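Local coordinates for cellulose-binding protein (Saccharophagus degradans, PDB 2YHG) that probably binds polysaccharide and may hydrolyse glycosidic bonds, this chain being its C-terminal part, with a nucleoside hydrolase-like domain and a calcium-binding beta domain, at residues Pro254-Met264 / Ala342-Asn350; Met112-Gly120 / Gly153-Val161. One frame throughout, in Å; residues are numbered along the deposited sequence.

The two contacts illustrate how chemistry follows position in a two-domain chain. Contact 1 is partly buried and joins domains: a loop of the nucleoside hydrolase-like part meets the edge strand of the C-terminal beta domain, through methyls, a thioether and water. Contact 2 is buried and stays within one domain, where the loop after strand 110-112 is held by side chains from the first turn of helix 155-167, with three direct hydrogen bonds and close packing around them. The contacts share no helix or strand and do not touch; their centres are about 32 Å apart, on opposite sides of the chain's centre, and contact 2 closes before contact 1 opens along the sequence.

Contact 1 (Pro254-Met264 / Ala342-Asn350); sequences PGLNDPSVVSM and ANEAVMYLN
Val346 lays its CG2 methyl over the bend of the chain at Asn257 and Asp258, 4.0 Å from Asp258 N, and meets the sulfur of Met264 tip to tip. The other branch, CG1, turns back over one face of the Tyr348 ring, near its rim and 3.6 Å above its plane. One valine thus packs on the facing loop and on the tyrosine of the strand that follows it. Met264, extended beyond CG, continues past this methyl until its CE lies 3.4 Å from Tyr348 OH, approaching the ring obliquely. The same sulfur also accepts a weak but nearly straight bond from Asp258 N (172°), tying the methionine back to its own loop. Water bridges the polar groups: one molecule donates to Asp258 OD2 and lies at the edge of the tyrosine ring, in its plane, 2.7 Å from Tyr348 OH. The other oxygen of that carboxylate, OD1, takes the N-H of Ser260 from outside the carboxylate plane in an Asx turn, which holds the acid against its own loop. A second water donates to Pro254 O at 2.6 Å and weakly accepts from Val346 N. At the other end of the contact, Glu344 crosses the ring of Pro254 at a slant in the conformer modelled here, and its backbone O is 3.5 Å from Pro254 CB. Arg431 bonds the carbonyls of Leu256 and Met264, so strand 427-436, next to the edge strand, also grips the loop. The arrangement is that of an interdomain seam, a nucleoside hydrolase-like loop lying against the edge strand of a mixed beta sheet.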
loop_
_atom_site.group_PDB
_atom_site.type_symbol
_atom_site.label_atom_id
_atom_site.label_comp_id
_atom_site.label_asym_id
_atom_site.label_seq_id
_atom_site.Cartn_x
_atom_site.Cartn_y
_atom_site.Cartn_z
ATOM N N PRO A 254 4.879 7.687 -1.300
ATOM C CA PRO A 254 4.188 8.961 -1.143
ATOM C C PRO A 254 4.416 9.952 -2.276
ATOM O O PRO A 254 3.543 10.764 -2.554
ATOM C CB PRO A 254 4.705 9.486 0.205
ATOM C CG PRO A 254 5.156 8.239 0.950
ATOM C CD PRO A 254 5.662 7.326 -0.107
ATOM N N GLY A 255 5.558 9.889 -2.953
ATOM C CA GLY A 255 5.809 10.766 -4.078
ATOM C C GLY A 255 5.084 10.368 -5.346
ATOM O O GLY A 255 4.963 11.194 -6.265
ATOM N N LEU A 256 4.651 9.096 -5.431
ATOM C CA LEU A 256 3.892 8.604 -6.578
ATOM C C LEU A 256 2.412 8.854 -6.435
ATOM O O LEU A 256 1.737 9.232 -7.398
ATOM C CB LEU A 256 4.130 7.109 -6.778
ATOM C CG LEU A 256 3.334 6.405 -7.870
ATOM C CD1 LEU A 256 3.567 7.023 -9.246
ATOM C CD2 LEU A 256 3.728 4.923 -7.892
ATOM N N ASN A 257 1.868 8.590 -5.264
ATOM C CA ASN A 257 0.424 8.622 -5.070
ATOM C C ASN A 257 0.076 8.864 -3.623
ATOM O O ASN A 257 0.745 8.363 -2.734
ATOM C CB ASN A 257 -0.294 7.362 -5.597
ATOM C CG ASN A 257 0.086 6.105 -4.848
ATOM O OD1 ASN A 257 1.250 5.670 -4.890
ATOM N ND2 ASN A 257 -0.894 5.477 -4.198
ATOM N N ASP A 258 -0.996 9.631 -3.425
ATOM C CA ASP A 258 -1.641 9.772 -2.145
ATOM C C ASP A 258 -2.713 8.689 -2.060
ATOM O O ASP A 258 -3.679 8.735 -2.802
ATOM C CB ASP A 258 -2.272 11.155 -2.002
ATOM C CG ASP A 258 -2.906 11.371 -0.646
ATOM O OD1 ASP A 258 -3.242 10.379 0.047
ATOM O OD2 ASP A 258 -3.023 12.551 -0.248
ATOM N N PRO A 259 -2.514 7.677 -1.203
ATOM C CA PRO A 259 -3.412 6.513 -1.222
ATOM C C PRO A 259 -4.839 6.869 -0.826
ATOM O O PRO A 259 -5.767 6.110 -1.138
ATOM C CB PRO A 259 -2.771 5.559 -0.213
ATOM C CG PRO A 259 -2.035 6.457 0.700
ATOM C CD PRO A 259 -1.460 7.531 -0.189
ATOM N N SER A 260 -5.062 8.020 -0.169
ATOM C CA SER A 260 -6.411 8.440 0.165
ATOM C C SER A 260 -7.121 9.038 -1.056
ATOM O O SER A 260 -8.348 9.227 -1.000
ATOM C CB SER A 260 -6.427 9.454 1.301
ATOM O OG SER A 260 -5.962 8.862 2.501
ATOM N N VAL A 261 -6.392 9.336 -2.122
ATOM C CA VAL A 261 -6.975 9.801 -3.386
ATOM C C VAL A 261 -6.900 8.571 -4.286
ATOM O O VAL A 261 -5.929 8.345 -5.003
ATOM C CB VAL A 261 -6.241 11.005 -3.972
ATOM C CG1 VAL A 261 -6.966 11.458 -5.234
ATOM C CG2 VAL A 261 -6.170 12.128 -2.903
ATOM N N VAL A 262 -7.927 7.734 -4.179
ATOM C CA VAL A 262 -7.820 6.358 -4.684
ATOM C C VAL A 262 -7.812 6.291 -6.198
ATOM O O VAL A 262 -7.425 5.257 -6.765
ATOM C CB VAL A 262 -8.898 5.454 -4.054
ATOM C CG1 VAL A 262 -8.799 5.524 -2.506
ATOM C CG2 VAL A 262 -10.306 5.805 -4.558
ATOM N N SER A 263 -8.219 7.349 -6.876
ATOM C CA SER A 263 -8.141 7.415 -8.330
ATOM C C SER A 263 -6.738 7.683 -8.862
ATOM O O SER A 263 -6.559 7.629 -10.086
ATOM C CB SER A 263 -9.040 8.523 -8.818
ATOM O OG SER A 263 -8.590 9.756 -8.260
ATOM N N MET A 264 -5.742 7.958 -8.031
ATOM C CA MET A 264 -4.449 8.375 -8.565
ATOM C C MET A 264 -3.725 7.287 -9.324
ATOM O O MET A 264 -2.974 7.584 -10.263
ATOM C CB MET A 264 -3.519 8.928 -7.485
ATOM C CG MET A 264 -3.864 10.344 -7.062
ATOM S SD MET A 264 -2.431 11.103 -6.261
ATOM C CE MET A 264 -3.088 12.700 -5.814
ATOM N N ALA A 342 12.294 18.913 -2.702
ATOM C CA ALA A 342 12.768 17.588 -2.386
ATOM C C ALA A 342 11.759 16.777 -1.551
ATOM O O ALA A 342 12.072 15.669 -1.141
ATOM C CB ALA A 342 14.099 17.673 -1.664
ATOM N N ASN A 343 10.560 17.307 -1.308
ATOM C CA ASN A 343 9.591 16.633 -0.449
ATOM C C ASN A 343 9.110 15.334 -1.094
ATOM O O ASN A 343 8.752 15.310 -2.257
ATOM C CB ASN A 343 8.397 17.553 -0.213
ATOM C CG ASN A 343 8.741 18.757 0.649
ATOM O OD1 ASN A 343 8.504 19.894 0.249
ATOM N ND2 ASN A 343 9.373 18.519 1.785
ATOM N N GLU A 344 9.064 14.272 -0.310
ATOM C CA GLU A 344 8.514 13.000 -0.713
ATOM C C GLU A 344 7.005 12.957 -0.579
ATOM O O GLU A 344 6.465 12.515 0.454
ATOM C CB GLU A 344 9.093 11.912 0.163
ATOM C CG GLU A 344 8.800 10.556 -0.387
ATOM C CD GLU A 344 9.292 9.489 0.512
ATOM O OE1 GLU A 344 9.953 9.815 1.514
ATOM O OE2 GLU A 344 8.978 8.324 0.243
ATOM N N ALA A 345 6.331 13.554 -1.539
ATOM C CA ALA A 345 4.907 13.804 -1.497
ATOM C C ALA A 345 4.515 14.181 -2.907
ATOM O O ALA A 345 5.332 14.584 -3.722
ATOM C CB ALA A 345 4.605 14.947 -0.567
ATOM N N VAL A 346 3.253 14.053 -3.231
ATOM C CA VAL A 346 2.745 14.588 -4.471
ATOM C C VAL A 346 2.902 16.097 -4.445
ATOM O O VAL A 346 2.646 16.751 -3.427
ATOM C CB VAL A 346 1.287 14.166 -4.664
ATOM C CG1 VAL A 346 0.680 14.845 -5.901
ATOM C CG2 VAL A 346 1.179 12.649 -4.829
ATOM N N MET A 347 3.351 16.667 -5.548
ATOM C CA MET A 347 3.539 18.105 -5.687
ATOM C C MET A 347 2.353 18.722 -6.376
ATOM O O MET A 347 1.928 18.199 -7.395
ATOM C CB MET A 347 4.809 18.344 -6.561
ATOM C CG MET A 347 5.285 19.732 -6.821
ATOM S SD MET A 347 6.961 19.609 -7.545
ATOM C CE MET A 347 7.738 20.979 -6.783
ATOM N N TYR A 348 1.793 19.776 -5.819
ATOM C CA TYR A 348 0.630 20.424 -6.347
ATOM C C TYR A 348 1.007 21.818 -6.845
ATOM O O TYR A 348 1.619 22.585 -6.112
ATOM C CB TYR A 348 -0.460 20.531 -5.290
ATOM C CG TYR A 348 -1.014 19.204 -4.878
ATOM C CD1 TYR A 348 -2.001 18.594 -5.617
ATOM C CD2 TYR A 348 -0.504 18.504 -3.814
ATOM C CE1 TYR A 348 -2.492 17.349 -5.268
ATOM C CE2 TYR A 348 -0.998 17.249 -3.458
ATOM C CZ TYR A 348 -1.970 16.678 -4.212
ATOM O OH TYR A 348 -2.518 15.460 -3.855
ATOM N N LEU A 349 0.632 22.125 -8.071
ATOM C CA LEU A 349 0.887 23.424 -8.697
ATOM C C LEU A 349 -0.388 23.915 -9.328
ATOM O O LEU A 349 -1.170 23.131 -9.827
ATOM C CB LEU A 349 1.917 23.275 -9.835
ATOM C CG LEU A 349 3.329 22.823 -9.496
ATOM C CD1 LEU A 349 4.136 22.802 -10.774
ATOM C CD2 LEU A 349 3.962 23.734 -8.452
ATOM N N ASN A 350 -0.570 25.217 -9.367
ATOM C CA ASN A 350 -1.612 25.854 -10.161
ATOM C C ASN A 350 -0.994 26.568 -11.336
ATOM O O ASN A 350 0.001 27.278 -11.165
ATOM C CB ASN A 350 -2.349 26.863 -9.301
ATOM C CG ASN A 350 -3.097 26.216 -8.158
ATOM O OD1 ASN A 350 -2.429 26.150 -7.009
ATOM N ND2 ASN A 350 -4.008 25.459 -8.400
HETATM O O HOH W 1 1.409 11.867 -1.446
HETATM O O HOH W 2 -1.741 14.626 -1.459
#

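Contact 2 (Met112-Gly120 / Gly153-Val161). With EDO (1,2-ethanediol), chain J.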
loop_
_atom_site.group_PDB
_atom_site.type_symbol
_atom_site.label_atom_id
_atom_site.label_comp_id
_atom_site.label_asym_id
_atom_site.label_seq_id
_atom_site.Cartn_x
_atom_site.Cartn_y
_atom_site.Cartn_z
ATOM N N MET A 112 -3.282 -10.816 18.376
ATOM C CA MET A 112 -4.445 -11.481 17.854
ATOM C C MET A 112 -5.586 -10.519 17.611
ATOM O O MET A 112 -5.904 -9.698 18.466
ATOM C CB MET A 112 -4.910 -12.546 18.822
ATOM C CG MET A 112 -3.950 -13.705 19.002
ATOM S SD MET A 112 -3.640 -14.691 17.534
ATOM C CE MET A 112 -5.242 -15.398 17.228
ATOM N N GLY A 113 -6.270 -10.700 16.500
ATOM C CA GLY A 113 -7.546 -10.082 16.198
ATOM C C GLY A 113 -8.687 -11.028 16.472
ATOM O O GLY A 113 -8.623 -11.874 17.365
ATOM N N GLN A 114 -9.755 -10.914 15.686
ATOM C CA GLN A 114 -10.907 -11.804 15.917
ATOM C C GLN A 114 -10.475 -13.240 15.621
ATOM O O GLN A 114 -9.800 -13.512 14.607
ATOM C CB GLN A 114 -12.094 -11.454 15.039
ATOM C CG GLN A 114 -12.528 -9.989 15.083
ATOM C CD GLN A 114 -12.605 -9.434 16.491
ATOM O OE1 GLN A 114 -11.739 -8.676 16.917
ATOM N NE2 GLN A 114 -13.623 -9.809 17.226
ATOM N N ARG A 115 -10.925 -14.172 16.472
ATOM C CA ARG A 115 -10.557 -15.584 16.358
ATOM C C ARG A 115 -11.581 -16.399 15.597
ATOM O O ARG A 115 -11.313 -17.560 15.295
ATOM C CB ARG A 115 -10.306 -16.185 17.722
ATOM C CG ARG A 115 -9.133 -15.571 18.425
ATOM C CD ARG A 115 -8.904 -16.192 19.797
ATOM N NE ARG A 115 -10.011 -15.925 20.708
ATOM C CZ ARG A 115 -10.307 -16.671 21.763
ATOM N NH1 ARG A 115 -9.608 -17.755 22.003
ATOM N NH2 ARG A 115 -11.220 -16.262 22.632
ATOM N N GLY A 116 -12.745 -15.820 15.325
ATOM C CA GLY A 116 -13.802 -16.452 14.558
ATOM C C GLY A 116 -14.156 -15.646 13.342
ATOM O O GLY A 116 -13.589 -14.575 13.086
ATOM N N TYR A 117 -15.123 -16.152 12.571
ATOM C CA TYR A 117 -15.384 -15.663 11.229
ATOM C C TYR A 117 -16.434 -14.553 11.139
ATOM O O TYR A 117 -17.536 -14.661 11.671
ATOM C CB TYR A 117 -15.839 -16.837 10.349
ATOM C CG TYR A 117 -16.320 -16.379 8.995
ATOM C CD1 TYR A 117 -15.424 -15.894 8.050
ATOM C CD2 TYR A 117 -17.660 -16.354 8.676
ATOM C CE1 TYR A 117 -15.865 -15.370 6.830
ATOM C CE2 TYR A 117 -18.123 -15.851 7.465
ATOM C CZ TYR A 117 -17.215 -15.316 6.568
ATOM O OH TYR A 117 -17.620 -14.723 5.383
ATOM N N GLY A 118 -16.092 -13.515 10.388
ATOM C CA GLY A 118 -17.041 -12.555 9.901
ATOM C C GLY A 118 -17.784 -11.825 11.005
ATOM O O GLY A 118 -17.290 -11.663 12.121
ATOM N N MET A 119 -18.974 -11.332 10.667
ATOM C CA MET A 119 -19.808 -10.649 11.644
ATOM C C MET A 119 -20.246 -11.595 12.759
ATOM O O MET A 119 -20.680 -11.125 13.807
ATOM C CB MET A 119 -21.023 -10.009 10.976
ATOM C CG MET A 119 -20.674 -8.825 10.083
ATOM S SD MET A 119 -19.809 -7.459 10.947
ATOM C CE MET A 119 -21.098 -6.822 11.988
ATOM N N GLY A 120 -20.123 -12.900 12.581
ATOM C CA GLY A 120 -20.401 -13.837 13.661
ATOM C C GLY A 120 -19.410 -13.767 14.799
ATOM O O GLY A 120 -19.682 -14.332 15.856
ATOM N N GLY A 153 -10.332 -11.651 6.164
ATOM C CA GLY A 153 -11.530 -10.874 6.392
ATOM C C GLY A 153 -11.238 -9.503 7.001
ATOM O O GLY A 153 -10.095 -9.165 7.303
ATOM N N CYS A 154 -12.292 -8.705 7.149
ATOM C CA CYS A 154 -12.173 -7.387 7.767
ATOM C C CYS A 154 -12.766 -7.334 9.168
ATOM O O CYS A 154 -12.879 -6.223 9.734
ATOM C CB CYS A 154 -12.811 -6.295 6.918
ATOM S SG CYS A 154 -12.166 -6.062 5.243
ATOM N N ASN A 155 -13.136 -8.464 9.785
ATOM C CA ASN A 155 -13.896 -8.373 10.999
ATOM C C ASN A 155 -13.180 -7.785 12.203
ATOM O O ASN A 155 -13.865 -7.372 13.147
ATOM C CB ASN A 155 -14.629 -9.658 11.350
ATOM C CG ASN A 155 -13.745 -10.767 11.893
ATOM O OD1 ASN A 155 -12.516 -10.732 11.825
ATOM N ND2 ASN A 155 -14.383 -11.764 12.470
ATOM N N THR A 156 -11.856 -7.732 12.238
ATOM C CA THR A 156 -11.182 -7.052 13.351
ATOM C C THR A 156 -11.384 -5.555 13.255
ATOM O O THR A 156 -11.535 -4.851 14.264
ATOM C CB THR A 156 -9.698 -7.423 13.423
ATOM O OG1 THR A 156 -9.533 -8.853 13.443
ATOM C CG2 THR A 156 -9.061 -6.864 14.662
ATOM N N ILE A 157 -11.415 -5.034 12.036
ATOM C CA ILE A 157 -11.749 -3.637 11.781
ATOM C C ILE A 157 -13.227 -3.414 12.154
ATOM O O ILE A 157 -13.571 -2.403 12.803
ATOM C CB ILE A 157 -11.485 -3.244 10.328
ATOM C CG1 ILE A 157 -10.067 -3.599 9.883
ATOM C CG2 ILE A 157 -11.740 -1.741 10.159
ATOM C CD1 ILE A 157 -9.813 -3.477 8.387
ATOM N N ALA A 158 -14.100 -4.329 11.743
ATOM C CA ALA A 158 -15.529 -4.192 12.065
ATOM C C ALA A 158 -15.744 -4.207 13.591
ATOM O O ALA A 158 -16.572 -3.437 14.068
ATOM C CB ALA A 158 -16.339 -5.263 11.386
ATOM N N GLN A 159 -15.020 -5.035 14.328
ATOM C CA GLN A 159 -15.204 -5.051 15.784
ATOM C C GLN A 159 -14.796 -3.684 16.373
ATOM O O GLN A 159 -15.466 -3.164 17.270
ATOM C CB GLN A 159 -14.398 -6.160 16.435
ATOM C CG GLN A 159 -14.476 -6.167 17.951
ATOM C CD GLN A 159 -15.861 -6.494 18.476
ATOM O OE1 GLN A 159 -16.693 -7.030 17.761
ATOM N NE2 GLN A 159 -16.137 -6.157 19.757
ATOM N N ALA A 160 -13.704 -3.110 15.882
ATOM C CA ALA A 160 -13.254 -1.787 16.343
ATOM C C ALA A 160 -14.356 -0.752 16.101
ATOM O O ALA A 160 -14.724 0.016 16.994
ATOM C CB ALA A 160 -11.990 -1.400 15.611
ATOM N N VAL A 161 -14.846 -0.684 14.869
ATOM C CA VAL A 161 -15.878 0.304 14.526
ATOM C C VAL A 161 -17.173 0.036 15.303
ATOM O O VAL A 161 -17.798 0.971 15.806
ATOM C CB VAL A 161 -16.112 0.314 12.984
ATOM C CG1 VAL A 161 -17.337 1.155 12.640
ATOM C CG2 VAL A 161 -14.888 0.778 12.250
HETATM C C1 EDO J . -12.688 -12.506 19.659
HETATM O O1 EDO J . -12.500 -13.671 18.874
HETATM C C2 EDO J . -11.388 -12.094 20.287
HETATM O O2 EDO J . -10.897 -13.166 21.091
#
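Asn155 ND2 spends both its hydrogens on carbonyls of the facing loop, bonding Gly118 O at 2.9 Å and Gly116 O at 3.0 Å. Both acceptors lie near the amide plane, which fixes its rotation; CG sits between the backbone N and the carbonyl carbon (chi1 75°), which puts the amide against those carbonyls. Thr156 OG1 accepts a nearly straight bond (172°) from Gln114 N, 3.1 Å away. These side chains belong to the first turn of helix 155-167, after its N-cap Cys154, whose disulfide to Cys150 ties it to strand 146-150. The helix follows a central strand of the parallel sheet in the alpha/beta nucleoside hydrolase-like domain and contacts the loop after an outermost strand, 110-112. Around these bonds, Gln114 CB and CG pack against Asn155 OD1, both at 3.3 Å, with the amide planes almost perpendicular. The Gln114 chain, bent at chi2, lays its amide beside CB and CG of Gln159; the chains cross at about a right angle, yet the amide planes are within 13° of parallel. Ser128 bonds Gln114 OE1 and Gly123 bonds Gln159 OE1. Met119 SD rests 4.1 Å from Ala158 CB. An ethanediol, probably from crystallisation, accepts from Arg115 N and NE.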